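Local coordinates for hypothetical protein Ta0583 (Thermoplasma acidophilum, PDB 2FSJ) that polymerizes into bundles of helical filaments in a reaction that needs a nucleoside triphosphate, ATP working best, as an archaeal relative of actin, at residues L26-Y30 and G31-V35; A139-E142 and A143-K147; T206-L209 and M210-E213; L222-G225 and V226-I230; D312-E315 and E316-P319. All coordinates share one frame; numbering follows the deposited sequence.

Contact 1. Residues L26-Y30 and G31-V35. With GOL (glycerol), chain B.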
loop_
_atom_site.group_PDB
_atom_site.type_symbol
_atom_site.label_atom_id
_atom_site.label_comp_id
_atom_site.label_asym_id
_atom_site.label_seq_id
_atom_site.Cartn_x
_atom_site.Cartn_y
_atom_site.Cartn_z
ATOM N N LEU A 26 2.590 -10.331 1.588
ATOM C CA LEU A 26 2.564 -9.238 2.539
ATOM C C LEU A 26 2.893 -7.948 1.796
ATOM O O LEU A 26 3.796 -7.938 0.959
ATOM C CB LEU A 26 3.566 -9.482 3.636
ATOM C CG LEU A 26 3.886 -8.374 4.654
ATOM C CD1 LEU A 26 2.695 -7.996 5.523
ATOM C CD2 LEU A 26 5.109 -8.756 5.491
ATOM N N ASP A 27 2.129 -6.897 2.055
ATOM C CA ASP A 27 2.392 -5.585 1.449
ATOM C C ASP A 27 2.204 -4.537 2.516
ATOM O O ASP A 27 1.098 -4.262 2.932
ATOM C CB ASP A 27 1.470 -5.403 0.231
ATOM C CG ASP A 27 1.637 -4.070 -0.476
ATOM O OD1 ASP A 27 2.521 -3.282 -0.101
ATOM O OD2 ASP A 27 0.916 -3.734 -1.446
ATOM N N VAL A 28 3.295 -3.990 3.022
ATOM C CA VAL A 28 3.225 -2.977 4.091
ATOM C C VAL A 28 3.278 -1.596 3.410
ATOM O O VAL A 28 4.365 -1.010 3.178
ATOM C CB VAL A 28 4.338 -3.114 5.146
ATOM C CG1 VAL A 28 4.173 -2.093 6.287
ATOM C CG2 VAL A 28 4.364 -4.506 5.696
ATOM N N GLY A 29 2.080 -1.092 3.133
ATOM C CA GLY A 29 1.932 0.210 2.528
ATOM C C GLY A 29 2.080 1.321 3.555
ATOM O O GLY A 29 1.889 1.123 4.775
ATOM N N TYR A 30 2.367 2.515 3.058
ATOM C CA TYR A 30 2.338 3.749 3.887
ATOM C C TYR A 30 0.972 3.859 4.567
ATOM O O TYR A 30 0.853 4.182 5.774
ATOM C CB TYR A 30 2.621 5.034 3.034
ATOM C CG TYR A 30 2.308 6.266 3.851
ATOM C CD1 TYR A 30 3.200 6.716 4.830
ATOM C CD2 TYR A 30 1.056 6.868 3.777
ATOM C CE1 TYR A 30 2.873 7.789 5.673
ATOM C CE2 TYR A 30 0.714 7.960 4.630
ATOM C CZ TYR A 30 1.636 8.416 5.565
ATOM O OH TYR A 30 1.327 9.474 6.422
ATOM N N GLY A 31 -0.081 3.556 3.799
ATOM C CA GLY A 31 -1.445 3.702 4.263
ATOM C C GLY A 31 -2.028 2.497 4.986
ATOM O O GLY A 31 -2.600 2.629 6.084
ATOM N N ASP A 32 -1.955 1.333 4.336
ATOM C CA ASP A 32 -2.578 0.104 4.819
ATOM C C ASP A 32 -1.620 -1.039 4.618
ATOM O O ASP A 32 -0.824 -0.984 3.674
ATOM C CB ASP A 32 -3.862 -0.257 4.065
ATOM C CG ASP A 32 -4.989 0.738 4.336
ATOM O OD1 ASP A 32 -5.513 0.775 5.476
ATOM O OD2 ASP A 32 -5.346 1.566 3.468
ATOM N N THR A 33 -1.716 -2.061 5.495
ATOM C CA THR A 33 -0.945 -3.297 5.401
ATOM C C THR A 33 -1.938 -4.357 4.926
ATOM O O THR A 33 -3.023 -4.491 5.488
ATOM C CB THR A 33 -0.334 -3.609 6.814
ATOM O OG1 THR A 33 0.665 -2.605 7.107
ATOM C CG2 THR A 33 0.354 -4.954 6.898
ATOM N N LYS A 34 -1.554 -5.093 3.894
ATOM C CA LYS A 34 -2.341 -6.144 3.290
ATOM C C LYS A 34 -1.617 -7.446 3.440
ATOM O O LYS A 34 -0.400 -7.499 3.245
ATOM C CB LYS A 34 -2.449 -5.869 1.780
ATOM C CG LYS A 34 -3.433 -4.772 1.377
ATOM C CD LYS A 34 -2.988 -3.363 1.597
ATOM C CE LYS A 34 -1.779 -3.007 0.796
ATOM N NZ LYS A 34 -1.405 -1.548 0.910
ATOM N N VAL A 35 -2.381 -8.498 3.679
ATOM C CA VAL A 35 -1.903 -9.864 3.803
ATOM C C VAL A 35 -2.782 -10.804 2.959
ATOM O O VAL A 35 -4.041 -10.714 2.984
ATOM C CB VAL A 35 -1.934 -10.329 5.340
ATOM C CG1 VAL A 35 -1.100 -11.569 5.566
ATOM C CG2 VAL A 35 -1.561 -9.208 6.254
HETATM C C1 GOL B . 1.485 -0.043 -1.504
HETATM O O1 GOL B . 1.149 -0.875 -0.425
HETATM C C2 GOL B . 1.061 -0.702 -2.822
HETATM O O2 GOL B . 1.576 -2.020 -2.914
HETATM C C3 GOL B . -0.460 -0.717 -3.017
HETATM O O3 GOL B . -0.772 -0.797 -4.411
#

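Contact 2. Residues A139-E142 and A143-K147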
loop_
_atom_site.group_PDB
_atom_site.type_symbol
_atom_site.label_atom_id
_atom_site.label_comp_id
_atom_site.label_asym_id
_atom_site.label_seq_id
_atom_site.Cartn_x
_atom_site.Cartn_y
_atom_site.Cartn_z
ATOM N N ALA A 139 18.282 -4.805 2.861
ATOM C CA ALA A 139 17.932 -4.443 4.246
ATOM C C ALA A 139 16.858 -5.363 4.847
ATOM O O ALA A 139 16.948 -5.732 6.023
ATOM C CB ALA A 139 17.501 -2.991 4.362
ATOM N N ALA A 140 15.845 -5.688 4.033
ATOM C CA ALA A 140 14.701 -6.505 4.459
ATOM C C ALA A 140 15.148 -7.927 4.769
ATOM O O ALA A 140 14.780 -8.525 5.806
ATOM C CB ALA A 140 13.635 -6.524 3.416
ATOM N N LYS A 141 15.963 -8.467 3.895
ATOM C CA LYS A 141 16.507 -9.803 4.088
ATOM C C LYS A 141 17.348 -9.831 5.370
ATOM O O LYS A 141 17.237 -10.763 6.179
ATOM C CB LYS A 141 17.295 -10.235 2.854
ATOM C CG LYS A 141 16.434 -10.758 1.766
ATOM C CD LYS A 141 17.198 -10.975 0.464
ATOM C CE LYS A 141 16.331 -11.698 -0.528
ATOM N NZ LYS A 141 17.145 -12.508 -1.482
ATOM N N GLU A 142 18.164 -8.809 5.586
ATOM C CA GLU A 142 18.997 -8.773 6.778
ATOM C C GLU A 142 18.169 -8.670 8.063
ATOM O O GLU A 142 18.528 -9.243 9.091
ATOM C CB GLU A 142 20.026 -7.631 6.666
ATOM C CG GLU A 142 21.091 -7.988 5.629
ATOM C CD GLU A 142 21.989 -6.828 5.218
ATOM O OE1 GLU A 142 21.915 -5.758 5.857
ATOM O OE2 GLU A 142 22.786 -7.022 4.270
ATOM N N ALA A 143 17.059 -7.931 7.988
ATOM C CA ALA A 143 16.202 -7.679 9.124
ATOM C C ALA A 143 15.348 -8.884 9.452
ATOM O O ALA A 143 15.030 -9.077 10.618
ATOM C CB ALA A 143 15.291 -6.446 8.878
ATOM N N LEU A 144 14.980 -9.676 8.434
ATOM C CA LEU A 144 13.874 -10.626 8.546
ATOM C C LEU A 144 14.169 -12.050 8.239
ATOM O O LEU A 144 13.555 -12.931 8.841
ATOM C CB LEU A 144 12.664 -10.193 7.693
ATOM C CG LEU A 144 12.018 -8.851 7.990
ATOM C CD1 LEU A 144 11.016 -8.564 6.847
ATOM C CD2 LEU A 144 11.350 -8.837 9.397
ATOM N N GLU A 145 15.069 -12.340 7.300
ATOM C CA GLU A 145 15.290 -13.730 6.907
ATOM C C GLU A 145 16.046 -14.476 8.000
ATOM O O GLU A 145 16.948 -13.902 8.627
ATOM C CB GLU A 145 16.093 -13.851 5.595
ATOM C CG GLU A 145 15.272 -14.031 4.368
ATOM C CD GLU A 145 16.072 -14.215 3.083
ATOM O OE1 GLU A 145 15.417 -14.540 2.094
ATOM O OE2 GLU A 145 17.312 -14.003 3.043
ATOM N N ASN A 146 15.708 -15.736 8.184
ATOM C CA ASN A 146 16.315 -16.585 9.226
ATOM C C ASN A 146 16.256 -15.959 10.604
ATOM O O ASN A 146 17.213 -16.087 11.389
ATOM C CB ASN A 146 17.774 -16.860 8.874
ATOM C CG ASN A 146 17.913 -17.520 7.538
ATOM O OD1 ASN A 146 18.609 -17.001 6.626
ATOM N ND2 ASN A 146 17.256 -18.646 7.384
ATOM N N LYS A 147 15.161 -15.223 10.869
ATOM C CA LYS A 147 14.859 -14.730 12.207
ATOM C C LYS A 147 13.650 -15.493 12.714
ATOM O O LYS A 147 12.724 -15.744 11.956
ATOM C CB LYS A 147 14.490 -13.266 12.211
ATOM C CG LYS A 147 15.515 -12.277 11.647
ATOM C CD LYS A 147 16.867 -12.296 12.238
ATOM C CE LYS A 147 17.818 -11.285 11.530
ATOM N NZ LYS A 147 18.600 -11.933 10.486
HETATM O O HOH W 1 19.187 -12.577 7.462
#

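Contact 3. Residues T206-L209 and M210-E213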
loop_
_atom_site.group_PDB
_atom_site.type_symbol
_atom_site.label_atom_id
_atom_site.label_comp_id
_atom_site.label_asym_id
_atom_site.label_seq_id
_atom_site.Cartn_x
_atom_site.Cartn_y
_atom_site.Cartn_z
ATOM N N THR A 206 6.707 1.189 -15.325
ATOM C CA THR A 206 6.556 0.817 -16.738
ATOM C C THR A 206 7.199 -0.544 -16.938
ATOM O O THR A 206 8.315 -0.770 -16.524
ATOM C CB THR A 206 7.178 1.899 -17.630
ATOM O OG1 THR A 206 6.417 3.098 -17.480
ATOM C CG2 THR A 206 7.077 1.548 -19.138
ATOM N N ILE A 207 6.420 -1.448 -17.505
ATOM C CA ILE A 207 6.800 -2.838 -17.736
ATOM C C ILE A 207 6.724 -3.199 -19.230
ATOM O O ILE A 207 5.787 -2.829 -19.917
ATOM C CB ILE A 207 5.894 -3.738 -16.846
ATOM C CG1 ILE A 207 6.545 -5.082 -16.550
ATOM C CG2 ILE A 207 4.485 -3.867 -17.413
ATOM C CD1 ILE A 207 5.774 -5.923 -15.472
ATOM N N ASN A 208 7.718 -3.954 -19.681
ATOM C CA ASN A 208 7.762 -4.467 -21.040
ATOM C C ASN A 208 6.926 -5.738 -21.057
ATOM O O ASN A 208 7.248 -6.690 -20.367
ATOM C CB ASN A 208 9.183 -4.786 -21.474
ATOM C CG ASN A 208 9.258 -5.042 -22.974
ATOM O OD1 ASN A 208 8.220 -5.312 -23.581
ATOM N ND2 ASN A 208 10.422 -4.796 -23.592
ATOM N N LEU A 209 5.835 -5.716 -21.794
ATOM C CA LEU A 209 4.939 -6.864 -21.797
ATOM C C LEU A 209 5.529 -8.099 -22.546
ATOM O O LEU A 209 4.989 -9.200 -22.435
ATOM C CB LEU A 209 3.552 -6.496 -22.284
ATOM C CG LEU A 209 2.818 -5.408 -21.460
ATOM C CD1 LEU A 209 1.595 -4.966 -22.192
ATOM C CD2 LEU A 209 2.445 -5.918 -20.006
ATOM N N MET A 210 6.616 -7.936 -23.268
ATOM C CA MET A 210 7.231 -9.097 -23.925
ATOM C C MET A 210 7.767 -10.055 -22.907
ATOM O O MET A 210 7.728 -11.261 -23.161
ATOM C CB MET A 210 8.291 -8.716 -25.018
ATOM C CG MET A 210 9.650 -8.286 -24.524
ATOM S SD MET A 210 11.109 -8.447 -25.706
ATOM C CE MET A 210 12.300 -7.974 -24.557
ATOM N N ASP A 211 8.278 -9.550 -21.767
ATOM C CA ASP A 211 8.968 -10.399 -20.780
ATOM C C ASP A 211 8.613 -10.119 -19.317
ATOM O O ASP A 211 9.165 -10.729 -18.421
ATOM C CB ASP A 211 10.490 -10.349 -20.969
ATOM C CG ASP A 211 11.104 -8.962 -20.792
ATOM O OD1 ASP A 211 10.409 -7.951 -20.482
ATOM O OD2 ASP A 211 12.328 -8.799 -20.948
ATOM N N MET A 212 7.689 -9.196 -19.112
ATOM C CA MET A 212 7.286 -8.694 -17.787
ATOM C C MET A 212 8.376 -8.117 -16.941
ATOM O O MET A 212 8.282 -8.149 -15.687
ATOM C CB MET A 212 6.494 -9.770 -17.013
ATOM C CG MET A 212 5.304 -10.296 -17.790
ATOM S SD MET A 212 4.026 -9.170 -18.112
ATOM C CE MET A 212 4.443 -8.446 -19.248
ATOM N N GLU A 213 9.366 -7.514 -17.593
ATOM C CA GLU A 213 10.473 -6.881 -16.879
ATOM C C GLU A 213 10.251 -5.368 -16.829
ATOM O O GLU A 213 9.795 -4.816 -17.787
ATOM C CB GLU A 213 11.814 -7.213 -17.523
ATOM C CG GLU A 213 12.232 -8.655 -17.316
ATOM C CD GLU A 213 12.605 -8.980 -15.873
ATOM O OE1 GLU A 213 13.458 -8.258 -15.329
ATOM O OE2 GLU A 213 12.010 -9.927 -15.311
#

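Contact 4. Residues L222-G225 and V226-I230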
loop_
_atom_site.group_PDB
_atom_site.type_symbol
_atom_site.label_atom_id
_atom_site.label_comp_id
_atom_site.label_asym_id
_atom_site.label_seq_id
_atom_site.Cartn_x
_atom_site.Cartn_y
_atom_site.Cartn_z
ATOM N N LEU A 222 6.612 9.883 -8.030
ATOM C CA LEU A 222 6.246 11.287 -7.963
ATOM C C LEU A 222 5.889 11.606 -6.514
ATOM O O LEU A 222 5.175 10.862 -5.865
ATOM C CB LEU A 222 5.052 11.566 -8.870
ATOM C CG LEU A 222 5.206 11.268 -10.360
ATOM C CD1 LEU A 222 3.860 11.446 -11.079
ATOM C CD2 LEU A 222 6.307 12.134 -10.970
ATOM N N GLN A 223 6.383 12.706 -5.983
ATOM C CA GLN A 223 6.119 13.025 -4.585
ATOM C C GLN A 223 4.796 13.804 -4.433
ATOM O O GLN A 223 4.771 14.973 -3.978
ATOM C CB GLN A 223 7.329 13.747 -3.958
ATOM C CG GLN A 223 8.680 12.911 -4.079
ATOM C CD GLN A 223 8.655 11.587 -3.326
ATOM O OE1 GLN A 223 8.313 11.558 -2.147
ATOM N NE2 GLN A 223 9.021 10.462 -4.024
ATOM N N ILE A 224 3.703 13.143 -4.820
ATOM C CA ILE A 224 2.350 13.723 -4.773
ATOM C C ILE A 224 1.399 12.560 -4.664
ATOM O O ILE A 224 1.670 11.476 -5.232
ATOM C CB ILE A 224 2.065 14.637 -6.020
ATOM C CG1 ILE A 224 0.860 15.557 -5.745
ATOM C CG2 ILE A 224 1.829 13.831 -7.290
ATOM C CD1 ILE A 224 0.510 16.574 -6.898
ATOM N N GLY A 225 0.321 12.748 -3.909
ATOM C CA GLY A 225 -0.699 11.728 -3.751
ATOM C C GLY A 225 -1.980 12.300 -3.128
ATOM O O GLY A 225 -2.129 13.514 -3.016
ATOM N N VAL A 226 -2.850 11.427 -2.648
ATOM C CA VAL A 226 -4.138 11.827 -2.115
ATOM C C VAL A 226 -3.981 12.778 -0.918
ATOM O O VAL A 226 -4.840 13.553 -0.695
ATOM C CB VAL A 226 -5.000 10.623 -1.696
ATOM C CG1 VAL A 226 -6.387 11.113 -1.187
ATOM C CG2 VAL A 226 -5.178 9.640 -2.863
ATOM N N GLY A 227 -2.897 12.674 -0.152
ATOM C CA GLY A 227 -2.660 13.558 0.981
ATOM C C GLY A 227 -2.527 15.007 0.616
ATOM O O GLY A 227 -2.852 15.892 1.401
ATOM N N ASP A 228 -2.060 15.267 -0.590
ATOM C CA ASP A 228 -1.998 16.638 -1.105
ATOM C C ASP A 228 -3.385 17.202 -1.363
ATOM O O ASP A 228 -3.629 18.372 -1.080
ATOM C CB ASP A 228 -1.158 16.703 -2.341
ATOM C CG ASP A 228 0.296 16.254 -2.072
ATOM O OD1 ASP A 228 1.024 16.966 -1.337
ATOM O OD2 ASP A 228 0.765 15.168 -2.483
ATOM N N ALA A 229 -4.293 16.360 -1.837
ATOM C CA ALA A 229 -5.704 16.748 -1.990
ATOM C C ALA A 229 -6.373 16.937 -0.629
ATOM O O ALA A 229 -7.105 17.902 -0.458
ATOM C CB ALA A 229 -6.487 15.740 -2.853
ATOM N N ILE A 230 -6.065 16.057 0.328
ATOM C CA ILE A 230 -6.590 16.167 1.708
ATOM C C ILE A 230 -6.093 17.467 2.378
ATOM O O ILE A 230 -6.878 18.211 3.000
ATOM C CB ILE A 230 -6.175 14.947 2.547
ATOM C CG1 ILE A 230 -6.821 13.668 1.993
ATOM C CG2 ILE A 230 -6.562 15.119 4.011
ATOM C CD1 ILE A 230 -6.085 12.401 2.403
#

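Contact 5. Residues D312-E315 and E316-P319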
loop_
_atom_site.group_PDB
_atom_site.type_symbol
_atom_site.label_atom_id
_atom_site.label_comp_id
_atom_site.label_asym_id
_atom_site.label_seq_id
_atom_site.Cartn_x
_atom_site.Cartn_y
_atom_site.Cartn_z
ATOM N N ASP A 312 -9.941 6.937 -13.553
ATOM C CA ASP A 312 -10.543 7.079 -14.871
ATOM C C ASP A 312 -9.910 8.190 -15.675
ATOM O O ASP A 312 -9.849 8.103 -16.895
ATOM C CB ASP A 312 -12.040 7.342 -14.790
ATOM C CG ASP A 312 -12.851 6.084 -14.453
ATOM O OD1 ASP A 312 -12.294 4.974 -14.498
ATOM O OD2 ASP A 312 -14.066 6.142 -14.146
ATOM N N ARG A 313 -9.468 9.238 -14.989
ATOM C CA ARG A 313 -8.814 10.347 -15.634
ATOM C C ARG A 313 -7.530 9.961 -16.331
ATOM O O ARG A 313 -7.078 10.722 -17.175
ATOM C CB ARG A 313 -8.457 11.455 -14.640
ATOM C CG ARG A 313 -9.601 12.224 -14.083
ATOM C CD ARG A 313 -10.290 13.139 -15.125
ATOM N NE ARG A 313 -9.352 13.883 -15.976
ATOM C CZ ARG A 313 -8.509 14.822 -15.550
ATOM N NH1 ARG A 313 -8.470 15.181 -14.283
ATOM N NH2 ARG A 313 -7.711 15.411 -16.401
ATOM N N PHE A 314 -6.896 8.840 -15.979
ATOM C CA PHE A 314 -5.601 8.528 -16.586
ATOM C C PHE A 314 -5.710 8.030 -18.037
ATOM O O PHE A 314 -4.745 7.992 -18.759
ATOM C CB PHE A 314 -4.793 7.527 -15.722
ATOM C CG PHE A 314 -4.501 7.997 -14.343
ATOM C CD1 PHE A 314 -4.162 9.315 -14.071
ATOM C CD2 PHE A 314 -4.554 7.105 -13.288
ATOM C CE1 PHE A 314 -3.883 9.714 -12.754
ATOM C CE2 PHE A 314 -4.279 7.501 -12.019
ATOM C CZ PHE A 314 -3.970 8.799 -11.746
ATOM N N GLU A 315 -6.915 7.675 -18.468
ATOM C CA GLU A 315 -7.121 7.230 -19.842
ATOM C C GLU A 315 -6.627 8.219 -20.871
ATOM O O GLU A 315 -6.212 7.838 -21.935
ATOM C CB GLU A 315 -8.583 6.982 -20.120
ATOM C CG GLU A 315 -8.769 6.312 -21.471
ATOM C CD GLU A 315 -10.029 5.498 -21.560
ATOM O OE1 GLU A 315 -10.930 5.593 -20.664
ATOM O OE2 GLU A 315 -10.116 4.774 -22.565
ATOM N N GLU A 316 -6.626 9.498 -20.525
ATOM C CA GLU A 316 -6.224 10.506 -21.471
ATOM C C GLU A 316 -4.734 10.413 -21.826
ATOM O O GLU A 316 -4.329 10.891 -22.886
ATOM C CB GLU A 316 -6.653 11.893 -20.989
ATOM C CG GLU A 316 -5.752 12.552 -19.981
ATOM C CD GLU A 316 -6.269 13.950 -19.597
ATOM O OE1 GLU A 316 -7.445 14.057 -19.168
ATOM O OE2 GLU A 316 -5.493 14.919 -19.733
ATOM N N ILE A 317 -3.926 9.771 -20.990
ATOM C CA ILE A 317 -2.524 9.546 -21.351
ATOM C C ILE A 317 -2.443 8.674 -22.626
ATOM O O ILE A 317 -1.611 8.906 -23.495
ATOM C CB ILE A 317 -1.694 8.901 -20.152
ATOM C CG1 ILE A 317 -1.712 9.778 -18.893
ATOM C CG2 ILE A 317 -0.274 8.608 -20.573
ATOM C CD1 ILE A 317 -1.471 9.044 -17.633
ATOM N N ALA A 318 -3.268 7.639 -22.715
ATOM C CA ALA A 318 -3.301 6.731 -23.885
ATOM C C ALA A 318 -4.698 6.119 -24.116
ATOM O O ALA A 318 -5.020 5.040 -23.633
ATOM C CB ALA A 318 -2.270 5.656 -23.718
ATOM N N PRO A 319 -5.552 6.864 -24.818
ATOM C CA PRO A 319 -6.950 6.480 -25.008
ATOM C C PRO A 319 -7.134 5.045 -25.514
ATOM O O PRO A 319 -6.407 4.592 -26.383
ATOM C CB PRO A 319 -7.446 7.534 -26.018
ATOM C CG PRO A 319 -6.688 8.712 -25.656
ATOM C CD PRO A 319 -5.292 8.200 -25.384
#

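Contact 1. Residues L26-Y30 and G31-V35
D27 and K34 face each other across the β-hairpin formed by strands 22-28 and 32-36, a hairpin that in actin-like proteins binds the nucleotide phosphates, consistent with Y30 to K34 belonging to the ATP site. Their backbones make the hydrogen-bonded antiparallel pair, D27 N to K34 O and K34 N to D27 O, and both side chains leave the sheet on the same face. D27 sends its carboxylate out with CG anti to the backbone N (chi1 179°), while K34 bends at chi2 and chi3 and comes back across the hairpin. That curl lays CE 3.6 Å from D27 OD2 but leaves NZ 4.0 Å from the same oxygen, a long salt bridge. A glycerol, probably from the crystallisation liquor, sits between the two groups, its O1 bonded to D27 OD1 at 2.8 Å and receiving K34 NZ; D196 and N334 hold it too. The other face is mostly apolar: V28 and T33 lie side by side and point the same way, with V28 CG1 3.6 Å from T33 OG1, a hydroxyl bonded to S47. L26 CD1 leans over T33 CG2 at 4.1 Å, and helix 101-111 covers this side. At the turn D32 O takes two donors from opposite faces of its carbonyl plane: G29 N at 3.0 Å, and K34 NZ at 2.9 Å, standing 52° out of that plane.

Contact 2. Residues A139-E142 and A143-K147
K141 and E145 meet at the C-terminal end of helix 133-144, where backbone hydrogen bonds come first. A143 N binds A139 O, and E145 N closes the last turn on K141 O at 2.9 Å; L144 N makes weak bonds to A140 O and K141 O. E145 is the first residue to leave helical angles, and a type II turn from L144 to K147 swings the chain back. A second group of bonds belongs to the K147 amine. The lysine bends at chi2 and chi4, which folds NZ back over the helix end: it donates to E142 O at 3.0 Å, from 36° above that carbonyl plane, and to E145 O at 3.2 Å, almost straight in line with C=O. A methionine here would probably leave both carbonyl oxygens without this charged donor and free the turn to shift against the helix. One water adds a bridge, donating to both K141 O and E145 O. Charge plays a lesser part: K141 and E145 run side by side in the same direction, the carboxylate OE2 lying 3.6 Å from K141 CG, yet K141 NZ stays 4.5 Å from OE1, beyond a salt bridge. E145 OE1 instead takes the backbone N of L166 in strand 158-170, against which A140 and L144 also pack as the chain enters strand 147-152.

Contact 3. Residues T206-L209 and M210-E213
I207 and M212 form the buried side of the β-hairpin loop between strands 202-208 and 213-222. The CD1 end of I207, carried there with CG1 anti to the backbone N (chi1 -156°), lies 4.2 Å from M212 CB and 3.4 Å from M212 O. M212 bends at chi2 and chi3, turning its thioether across the L209 side chain; the modelled methyl is too close to L209 for its position to be trusted. Helix 173-182 covers this side, with A176 against I207 and L180 against M212.

The solvent side is looser and polar. N208 and M210 cross there, N208 OD1 accepting M210 N at 3.1 Å from 50° above the amide plane, with M210 CG beside it at 3.4 Å. D211 makes an Asx turn: its OD1 takes E213 N at 3.1 Å, met from above the carboxylate plane. The straight bond, N208 N to E213 O at 2.9 Å (173° at the hydrogen), ties the two arms together, whereas D211 N and M212 N reach N208 O weakly. Side-chain oxygens of N208 and D211 thus occupy two backbone N-H groups, which probably helps fix the turn's course, while I207 and M212 bury its inner side.

Contact 4. Residues L222-G225 and V226-I230
D228 reaches back from the first turn of helix 226-241 to take the backbone of G225, and two hydrogen bonds make the clasp. G225 N donates to D228 OD2 at 2.8 Å, at 156°, and D228 OD2 receives it with its anti lone pair, the one that points away from the other carboxylate oxygen. In return D228 N gives its hydrogen to G225 O at 3.0 Å, approaching from 46° above the carbonyl plane. D228 CG stands anti to its own carbonyl carbon (chi1 -61°), and this turns the carboxylate toward the preceding loop.

An aspartate at the start of a helix accepting the N-H of the residue three back is the side-chain-to-backbone half of a capping box; here the return bond is made by the G225 carbonyl, since glycine has no side chain to offer. The helix follows strand 213-222 in the C-terminal half of the actin-like fold, beside the nucleotide site: V226 lies near G306 and G227 near S199, both ATP-binding residues. With an alanine in place of D228, G225 N would probably be left without its carboxylate mate and the loop less firmly held to the helix start.

The remaining contacts are van der Waals. I224 and D228 cross at about a right angle, with I224 CG1 3.3 Å from D228 OD2 and I224 CA 3.1 Å from the same oxygen. I224 itself rests on L278 and R281 of helix 268-290, while V226, pointing away from the loop, packs on L254.

Contact 5. Residues D312-E315 and E316-P319
The E316 side chain starts with CG between its backbone N and carbonyl carbon (chi1 82°) and then runs extended, while R313 bends at chi2 and chi3, which brings the two side by side, pointing the same way. They end in a salt bridge, R313 NH2 to E316 OE1 at 3.1 Å, nearly straight at the hydrogen. The two planes stand 61° apart: the carboxylate oxygen sits at the guanidinium edge, close to its plane, but the nitrogen meets that oxygen from 49° above the carboxylate. NH2 also bonds N280, and NH1 forms a salt bridge with E276, both on helix 268-290, so R313 links this loop to the long helix beside it.

Along the backbone the residues make tight, three-residue turns in the manner of a 3-10 helix. I317 N donates to F314 O at 3.0 Å, and A318 N reaches E315 O more weakly. P319 follows, and its N, having no hydrogen, can give nothing to E315 O; its CA makes a 3.4 Å CA-H...O contact with that same E315 oxygen.

The inner side is apolar. I317 CD1 lies 4.1 Å from F314 CB, and the phenylalanine packs on I282 and I283 of helix 268-290 and on I195 and V197 of strand 191-197. I317 rests against I195 too, and against L300 of strand 297-303.

Contact 1 is the most central of the five, its centre about 5 Å from that of the chain, and it holds part of the ATP site. Three side chains approach other residues of that site: Y30 of contact 1 comes within about 4 Å of S199, V226 of contact 4 within about 3 Å of G306, and F314 of contact 5 within about 4 Å of S307. The centres of contacts 1 and 4 are about 18 Å apart, their nearest atoms about 7 Å. Contact 2 shares its half of the molecule with contact 1, nearest atoms about 6 Å apart, while contact 3 lies away from the annotated sites, about 20 Å centre to centre from contact 5.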